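Local coordinates for protein haloalkane dehalogenase (Mycobacterium rhodesiae, PDB 4MJ3) that probably hydrolyses the carbon-halogen bond of haloalkanes, releasing a halide ion and an alcohol, as an enzyme of the alpha/beta hydrolase fold, at residues Gln178-Gly183 and Gly279-Glu284; Ser184-Ser189 and Gln283-Arg288. One frame throughout, in Å; residues are numbered along the deposited sequence.

Contact 1: residues Gln178-Gly183 and Gly279-Glu284; sequences QIVNGG and GHFLQE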
ATOM      1  N   GLN A 178      -8.231  -8.348 -12.881  1.00 11.01           N
ATOM      2  CA  GLN A 178      -8.818  -9.608 -12.444  1.00 13.04           C
ATOM      3  C   GLN A 178      -8.175 -10.145 -11.165  1.00 11.70           C
ATOM      4  O   GLN A 178      -8.828 -10.872 -10.400  1.00 12.24           O
ATOM      5  CB  GLN A 178      -8.817 -10.656 -13.554  1.00 13.74           C
ATOM      6  CG  GLN A 178      -9.905 -10.439 -14.596  1.00 16.38           C
ATOM      7  CD  GLN A 178     -11.323 -10.677 -14.074  1.00 20.93           C
ATOM      8  OE1 GLN A 178     -11.527 -11.199 -12.971  1.00 19.46           O
ATOM      9  NE2 GLN A 178     -12.322 -10.289 -14.876  1.00 25.53           N
ATOM     10  N   ILE A 179      -6.903  -9.802 -10.915  1.00 11.70           N
ATOM     11  CA  ILE A 179      -6.270 -10.173  -9.643  1.00 10.43           C
ATOM     12  C   ILE A 179      -6.948  -9.445  -8.505  1.00  9.92           C
ATOM     13  O   ILE A 179      -7.222 -10.034  -7.453  1.00  9.22           O
ATOM     14  CB  ILE A 179      -4.741  -9.925  -9.672  1.00 10.62           C
ATOM     15  CG1 ILE A 179      -4.067 -10.957 -10.560  1.00 11.48           C
ATOM     16  CG2 ILE A 179      -4.132  -9.927  -8.261  1.00  9.44           C
ATOM     17  CD1 ILE A 179      -2.668 -10.559 -11.012  1.00 11.60           C
ATOM     18  N   VAL A 180      -7.218  -8.148  -8.679  1.00  8.83           N
ATOM     19  CA  VAL A 180      -7.906  -7.393  -7.635  1.00  8.85           C
ATOM     20  C   VAL A 180      -9.307  -7.951  -7.423  1.00  9.66           C
ATOM     21  O   VAL A 180      -9.735  -8.157  -6.288  1.00 10.36           O
ATOM     22  CB  VAL A 180      -7.962  -5.874  -7.946  1.00  8.60           C
ATOM     23  CG1 VAL A 180      -8.712  -5.119  -6.856  1.00  9.63           C
ATOM     24  CG2 VAL A 180      -6.550  -5.302  -8.058  1.00  9.19           C
ATOM     25  N   ASN A 181     -10.020  -8.236  -8.510  1.00  9.50           N
ATOM     26  CA  ASN A 181     -11.311  -8.920  -8.402  1.00 10.92           C
ATOM     27  C   ASN A 181     -11.217 -10.249  -7.656  1.00 11.16           C
ATOM     28  O   ASN A 181     -12.080 -10.587  -6.828  1.00 10.02           O
ATOM     29  CB  ASN A 181     -11.920  -9.147  -9.781  1.00 12.02           C
ATOM     30  CG  ASN A 181     -13.333  -9.688  -9.715  1.00 12.96           C
ATOM     31  OD1 ASN A 181     -14.181  -9.165  -8.991  1.00 14.81           O
ATOM     32  ND2 ASN A 181     -13.586 -10.755 -10.446  1.00 13.74           N
ATOM     33  N   GLY A 182     -10.142 -10.981  -7.920  1.00 11.37           N
ATOM     34  CA  GLY A 182      -9.876 -12.251  -7.268  1.00 11.26           C
ATOM     35  C   GLY A 182      -9.803 -12.140  -5.766  1.00 12.18           C
ATOM     36  O   GLY A 182     -10.221 -13.058  -5.061  1.00 11.13           O
ATOM     37  N   GLY A 183      -9.299 -11.000  -5.274  1.00 10.80           N
ATOM     38  CA  GLY A 183      -9.126 -10.771  -3.858  1.00 10.65           C
ATOM     39  C   GLY A 183     -10.182  -9.897  -3.222  1.00 11.85           C
ATOM     40  O   GLY A 183      -9.953  -9.344  -2.128  1.00 11.37           O
ATOM     41  N   GLY A 279     -12.836  -8.860   1.513  1.00 10.03           N
ATOM     42  CA  GLY A 279     -11.693  -9.704   1.184  1.00 11.03           C
ATOM     43  C   GLY A 279     -10.379  -8.980   1.366  1.00 12.01           C
ATOM     44  O   GLY A 279     -10.284  -7.955   2.049  1.00  9.94           O
ATOM     45  N   HIS A 280      -9.336  -9.510   0.734  1.00  9.99           N
ATOM     46  CA  HIS A 280      -8.019  -8.908   0.799  1.00  8.82           C
ATOM     47  C   HIS A 280      -8.004  -7.421   0.438  1.00  9.44           C
ATOM     48  O   HIS A 280      -7.457  -6.598   1.169  1.00 10.83           O
ATOM     49  CB  HIS A 280      -7.085  -9.665  -0.133  1.00 10.49           C
ATOM     50  CG  HIS A 280      -5.690  -9.154  -0.117  1.00 11.07           C
ATOM     51  ND1 HIS A 280      -4.873  -9.254   0.988  1.00 12.87           N
ATOM     52  CD2 HIS A 280      -4.954  -8.535  -1.075  1.00 13.06           C
ATOM     53  CE1 HIS A 280      -3.702  -8.709   0.713  1.00 13.34           C
ATOM     54  NE2 HIS A 280      -3.733  -8.251  -0.524  1.00 12.36           N
ATOM     55  N   PHE A 281      -8.622  -7.079  -0.691  1.00  9.72           N
ATOM     56  CA  PHE A 281      -8.716  -5.699  -1.155  1.00 11.05           C
ATOM     57  C   PHE A 281      -9.928  -5.055  -0.510  1.00 11.55           C
ATOM     58  O   PHE A 281     -10.926  -4.732  -1.160  1.00 12.47           O
ATOM     59  CB  PHE A 281      -8.768  -5.634  -2.682  1.00 10.99           C
ATOM     60  CG  PHE A 281      -7.524  -6.140  -3.330  1.00 10.64           C
ATOM     61  CD1 PHE A 281      -6.385  -5.343  -3.385  1.00 10.72           C
ATOM     62  CD2 PHE A 281      -7.464  -7.405  -3.838  1.00 10.89           C
ATOM     63  CE1 PHE A 281      -5.212  -5.790  -3.956  1.00 10.86           C
ATOM     64  CE2 PHE A 281      -6.292  -7.885  -4.410  1.00 10.29           C
ATOM     65  CZ  PHE A 281      -5.168  -7.067  -4.490  1.00 10.57           C
ATOM     66  N   LEU A 282      -9.825  -4.872   0.807  1.00 10.64           N
ATOM     67  CA  LEU A 282     -10.986  -4.483   1.595  1.00 12.34           C
ATOM     68  C   LEU A 282     -11.501  -3.080   1.229  1.00 12.73           C
ATOM     69  O   LEU A 282     -12.658  -2.764   1.488  1.00 12.98           O
ATOM     70  CB  LEU A 282     -10.696  -4.583   3.092  1.00 12.63           C
ATOM     71  CG  LEU A 282      -9.887  -3.495   3.799  1.00 12.53           C
ATOM     72  CD1 LEU A 282      -9.926  -3.771   5.302  1.00 13.40           C
ATOM     73  CD2 LEU A 282      -8.437  -3.459   3.324  1.00 14.05           C
ATOM     74  N   GLN A 283     -10.638  -2.267   0.632  1.00 11.50           N
ATOM     75  CA  GLN A 283     -11.013  -0.921   0.205  1.00 13.35           C
ATOM     76  C   GLN A 283     -12.030  -0.960  -0.936  1.00 14.10           C
ATOM     77  O   GLN A 283     -12.777  -0.001  -1.119  1.00 15.54           O
ATOM     78  CB  GLN A 283      -9.788  -0.104  -0.226  1.00 12.91           C
ATOM     79  CG  GLN A 283      -8.612  -0.151   0.745  1.00 13.74           C
ATOM     80  CD  GLN A 283      -7.575  -1.191   0.372  1.00 13.67           C
ATOM     81  OE1 GLN A 283      -7.914  -2.307  -0.038  1.00 12.95           O
ATOM     82  NE2 GLN A 283      -6.298  -0.841   0.527  1.00 12.97           N
ATOM     83  N   GLU A 284     -12.052  -2.043  -1.707  1.00 13.71           N
ATOM     84  CA  GLU A 284     -13.056  -2.240  -2.760  1.00 15.40           C
ATOM     85  C   GLU A 284     -14.387  -2.689  -2.214  1.00 18.46           C
ATOM     86  O   GLU A 284     -15.426  -2.263  -2.700  1.00 19.90           O
ATOM     87  CB  GLU A 284     -12.635  -3.293  -3.785  1.00 18.47           C
ATOM     88  CG  GLU A 284     -11.627  -2.826  -4.796  1.00 17.87           C
ATOM     89  CD  GLU A 284     -12.127  -1.745  -5.745  1.00 15.85           C
ATOM     90  OE1 GLU A 284     -13.351  -1.499  -5.918  1.00 23.70           O
ATOM     91  OE2 GLU A 284     -11.248  -1.088  -6.304  1.00 18.19           O
TER
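V180 meets the ring of F281 where the cap of an alpha/beta hydrolase fold touches its catalytic core. Residues 178-182 are the end of cap helix 176-182. Residues 279-284 run into the final helix, 282-300. The two side chains cross at about a right angle. CG1 of V180 stands over one face of the F281 ring in a CH-pi contact, 4.1 Å from the centroid and 19° off the normal. CG1 is the branch anti to the backbone N of V180, which turns it to the ring. The opposite face is covered from within its own segment: CD2 of H280 lies over the ring centre. The aromatic ring is thus held between a methyl group and the edge of the histidine. Its rim runs along the backbone of the helix end. CD2 of F281 is 3.4 Å from V180 O, CE2 of F281 is 3.6 Å from V180 CA, and G183 CA lies at the ring edge, in plane. CG1 of V180 also reaches CG of E284, at 4.2 Å. E284 OE2 forms a salt bridge with R63 and a hydrogen bond with Y196 OH. H280 binds D123 and D250 through its imidazole, consistent with the catalytic triad of this family. F281 is the N-cap residue of helix 282-300 and the centre of an inverse gamma turn. Its backbone is tied to the cap by one nearly straight hydrogen bond, from F281 N to G183 O, of 3.0 Å and 173° at the hydrogen.

Contact 2: residues Ser184-Ser189 and Gln283-Arg288; sequences SLSTLS and QEDKGR
S186 and L185 grip the carboxylate of D285, in a joint between a cap loop and the last helix of the alpha/beta hydrolase fold. Residues 184-189 link cap helices 176-182 and 190-197. Residues 283-288 belong to helix 282-300. The tight part is centred on D285. L185 N donates to D285 OD2 at 2.8 Å, on the syn side and 20° out of the carboxylate plane. S186 N donates to D285 OD1 at 2.9 Å, from above that plane, 44° out of it. The hydroxyl of S186 adds a third bond, with OG 2.6 Å from D285 OD1 and roughly in line with the CG-OD1 bond. Its chi1 of 59° sets OG between the backbone N and the carbonyl carbon, which brings OG to the carboxylate. OD1 therefore takes two donors from one residue. OD2 has a second donor as well, the backbone N of G279. These bonds should fix the rotation of the carboxylate and would favour its charged form. The side chain of L185 is on the exposed side. It crosses that of D285 at about a right angle, with CB 3.6 Å from D285 OD2. Toward E284 the contact is looser. S184 OG, which is hydrogen-bonded to V180 O, lies 3.8 Å from E284 CB. Beyond it L188 crosses the bent chain of E284, whose OE2 is held by Y196 and R63. The CD2 methyl of L188 comes to 4.2 Å from E284 CG.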
ATOM      1  N   SER A 184     -11.320  -9.737  -3.917  1.00 10.11           N
ATOM      2  CA  SER A 184     -12.457  -8.962  -3.425  1.00 10.66           C
ATOM      3  C   SER A 184     -13.679  -9.891  -3.346  1.00 12.71           C
ATOM      4  O   SER A 184     -13.826 -10.810  -4.186  1.00 10.71           O
ATOM      5  CB  SER A 184     -12.752  -7.795  -4.371  1.00 10.35           C
ATOM      6  OG  SER A 184     -11.637  -6.930  -4.557  1.00 11.59           O
ATOM      7  N   LEU A 185     -14.537  -9.688  -2.349  1.00 13.66           N
ATOM      8  CA  LEU A 185     -15.823 -10.407  -2.294  1.00 16.29           C
ATOM      9  C   LEU A 185     -16.849  -9.830  -3.255  1.00 17.43           C
ATOM     10  O   LEU A 185     -17.686 -10.562  -3.782  1.00 17.01           O
ATOM     11  CB  LEU A 185     -16.413 -10.372  -0.896  1.00 17.64           C
ATOM     12  CG  LEU A 185     -15.596 -10.996   0.213  1.00 19.36           C
ATOM     13  CD1 LEU A 185     -16.408 -11.023   1.506  1.00 21.50           C
ATOM     14  CD2 LEU A 185     -15.132 -12.399  -0.153  1.00 22.54           C
ATOM     15  N   SER A 186     -16.786  -8.531  -3.505  1.00 15.35           N
ATOM     16  CA  SER A 186     -17.712  -7.929  -4.443  1.00 17.37           C
ATOM     17  C   SER A 186     -17.275  -8.274  -5.873  1.00 15.45           C
ATOM     18  O   SER A 186     -16.124  -8.600  -6.112  1.00 13.02           O
ATOM     19  CB  SER A 186     -17.823  -6.417  -4.203  1.00 19.30           C
ATOM     20  OG  SER A 186     -16.608  -5.783  -4.321  1.00 23.60           O
ATOM     21  N   THR A 187     -18.211  -8.246  -6.814  1.00 14.63           N
ATOM     22  CA  THR A 187     -17.867  -8.421  -8.219  1.00 14.68           C
ATOM     23  C   THR A 187     -17.511  -7.067  -8.802  1.00 15.95           C
ATOM     24  O   THR A 187     -18.366  -6.182  -8.900  1.00 15.06           O
ATOM     25  CB  THR A 187     -19.019  -9.051  -9.019  1.00 16.42           C
ATOM     26  OG1 THR A 187     -19.336 -10.328  -8.482  1.00 15.95           O
ATOM     27  CG2 THR A 187     -18.617  -9.211 -10.484  1.00 16.64           C
ATOM     28  N   LEU A 188     -16.250  -6.880  -9.181  1.00 14.97           N
ATOM     29  CA  LEU A 188     -15.813  -5.600  -9.723  1.00 15.09           C
ATOM     30  C   LEU A 188     -16.395  -5.455 -11.120  1.00 15.57           C
ATOM     31  O   LEU A 188     -16.455  -6.409 -11.886  1.00 15.65           O
ATOM     32  CB  LEU A 188     -14.288  -5.467  -9.745  1.00 14.04           C
ATOM     33  CG  LEU A 188     -13.546  -5.749  -8.434  1.00 18.31           C
ATOM     34  CD1 LEU A 188     -12.077  -5.351  -8.575  1.00 17.71           C
ATOM     35  CD2 LEU A 188     -14.150  -5.059  -7.230  1.00 20.25           C
ATOM     36  N   SER A 189     -16.771  -4.239 -11.476  1.00 14.10           N
ATOM     37  CA  SER A 189     -17.331  -3.987 -12.785  1.00 14.94           C
ATOM     38  C   SER A 189     -16.243  -4.069 -13.840  1.00 14.81           C
ATOM     39  O   SER A 189     -15.047  -3.934 -13.534  1.00 13.31           O
ATOM     40  CB  SER A 189     -17.974  -2.585 -12.808  1.00 15.03           C
ATOM     41  OG  SER A 189     -16.964  -1.586 -12.708  1.00 12.98           O
ATOM     42  N   GLN A 283     -10.638  -2.267   0.632  1.00 11.50           N
ATOM     43  CA  GLN A 283     -11.013  -0.921   0.205  1.00 13.35           C
ATOM     44  C   GLN A 283     -12.030  -0.960  -0.936  1.00 14.10           C
ATOM     45  O   GLN A 283     -12.777  -0.001  -1.119  1.00 15.54           O
ATOM     46  CB  GLN A 283      -9.788  -0.104  -0.226  1.00 12.91           C
ATOM     47  CG  GLN A 283      -8.612  -0.151   0.745  1.00 13.74           C
ATOM     48  CD  GLN A 283      -7.575  -1.191   0.372  1.00 13.67           C
ATOM     49  OE1 GLN A 283      -7.914  -2.307  -0.038  1.00 12.95           O
ATOM     50  NE2 GLN A 283      -6.298  -0.841   0.527  1.00 12.97           N
ATOM     51  N   GLU A 284     -12.052  -2.043  -1.707  1.00 13.71           N
ATOM     52  CA  GLU A 284     -13.056  -2.240  -2.760  1.00 15.40           C
ATOM     53  C   GLU A 284     -14.387  -2.689  -2.214  1.00 18.46           C
ATOM     54  O   GLU A 284     -15.426  -2.263  -2.700  1.00 19.90           O
ATOM     55  CB  GLU A 284     -12.635  -3.293  -3.785  1.00 18.47           C
ATOM     56  CG  GLU A 284     -11.627  -2.826  -4.796  1.00 17.87           C
ATOM     57  CD  GLU A 284     -12.127  -1.745  -5.745  1.00 15.85           C
ATOM     58  OE1 GLU A 284     -13.351  -1.499  -5.918  1.00 23.70           O
ATOM     59  OE2 GLU A 284     -11.248  -1.088  -6.304  1.00 18.19           O
ATOM     60  N   ASP A 285     -14.368  -3.563  -1.222  1.00 14.13           N
ATOM     61  CA  ASP A 285     -15.578  -4.136  -0.666  1.00 15.72           C
ATOM     62  C   ASP A 285     -16.259  -3.244   0.354  1.00 15.60           C
ATOM     63  O   ASP A 285     -17.479  -3.166   0.392  1.00 16.22           O
ATOM     64  CB  ASP A 285     -15.241  -5.487  -0.003  1.00 13.95           C
ATOM     65  CG  ASP A 285     -14.856  -6.565  -1.017  1.00 16.05           C
ATOM     66  OD1 ASP A 285     -15.255  -6.465  -2.196  1.00 15.32           O
ATOM     67  OD2 ASP A 285     -14.161  -7.541  -0.624  1.00 13.63           O
ATOM     68  N   LYS A 286     -15.458  -2.601   1.210  1.00 15.42           N
ATOM     69  CA  LYS A 286     -15.969  -1.869   2.370  1.00 14.50           C
ATOM     70  C   LYS A 286     -15.124  -0.609   2.628  1.00 14.58           C
ATOM     71  O   LYS A 286     -14.779  -0.291   3.767  1.00 12.72           O
ATOM     72  CB  LYS A 286     -15.956  -2.783   3.609  1.00 14.90           C
ATOM     73  CG  LYS A 286     -16.860  -4.018   3.530  1.00 15.19           C
ATOM     74  CD  LYS A 286     -18.339  -3.641   3.567  1.00 17.63           C
ATOM     75  CE  LYS A 286     -19.227  -4.855   3.333  1.00 21.73           C
ATOM     76  NZ  LYS A 286     -20.644  -4.486   3.536  1.00 28.79           N
ATOM     77  N   GLY A 287     -14.848   0.137   1.566  1.00 16.52           N
ATOM     78  CA  GLY A 287     -14.015   1.328   1.650  1.00 17.61           C
ATOM     79  C   GLY A 287     -14.581   2.409   2.561  1.00 17.31           C
ATOM     80  O   GLY A 287     -13.867   2.976   3.395  1.00 13.58           O
ATOM     81  N   ARG A 288     -15.872   2.685   2.423  1.00 16.89           N
ATOM     82  CA  ARG A 288     -16.499   3.649   3.314  1.00 17.82           C
ATOM     83  C   ARG A 288     -16.379   3.244   4.779  1.00 18.15           C
ATOM     84  O   ARG A 288     -16.081   4.072   5.638  1.00 16.50           O
ATOM     85  CB  ARG A 288     -17.962   3.853   2.965  1.00 19.97           C
ATOM     86  CG  ARG A 288     -18.604   4.881   3.872  1.00 25.09           C
TER

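In the fold
Contacts 1 and 2 are neighbours on one cap-to-core seam, with centres about 7 Å apart. Their first segments follow one another in the chain, and their second segments share Q283 and E284. Probable hydrogen bonds also join them. The one from G279 to D285 measures 2.8 Å from N to OD2, and N181 OD1 lies 3.1 Å from L188 N. S184 OG packs against F281 CB at 3.7 Å. Contact 1 is the one next to the probable active site, because it contains H280, the likely triad histidine. Contact 2 lies farther out: its centre is about 16 Å from the centre of the chain, against about 13 Å for contact 1. It ties the cap loop to the helix that follows this histidine.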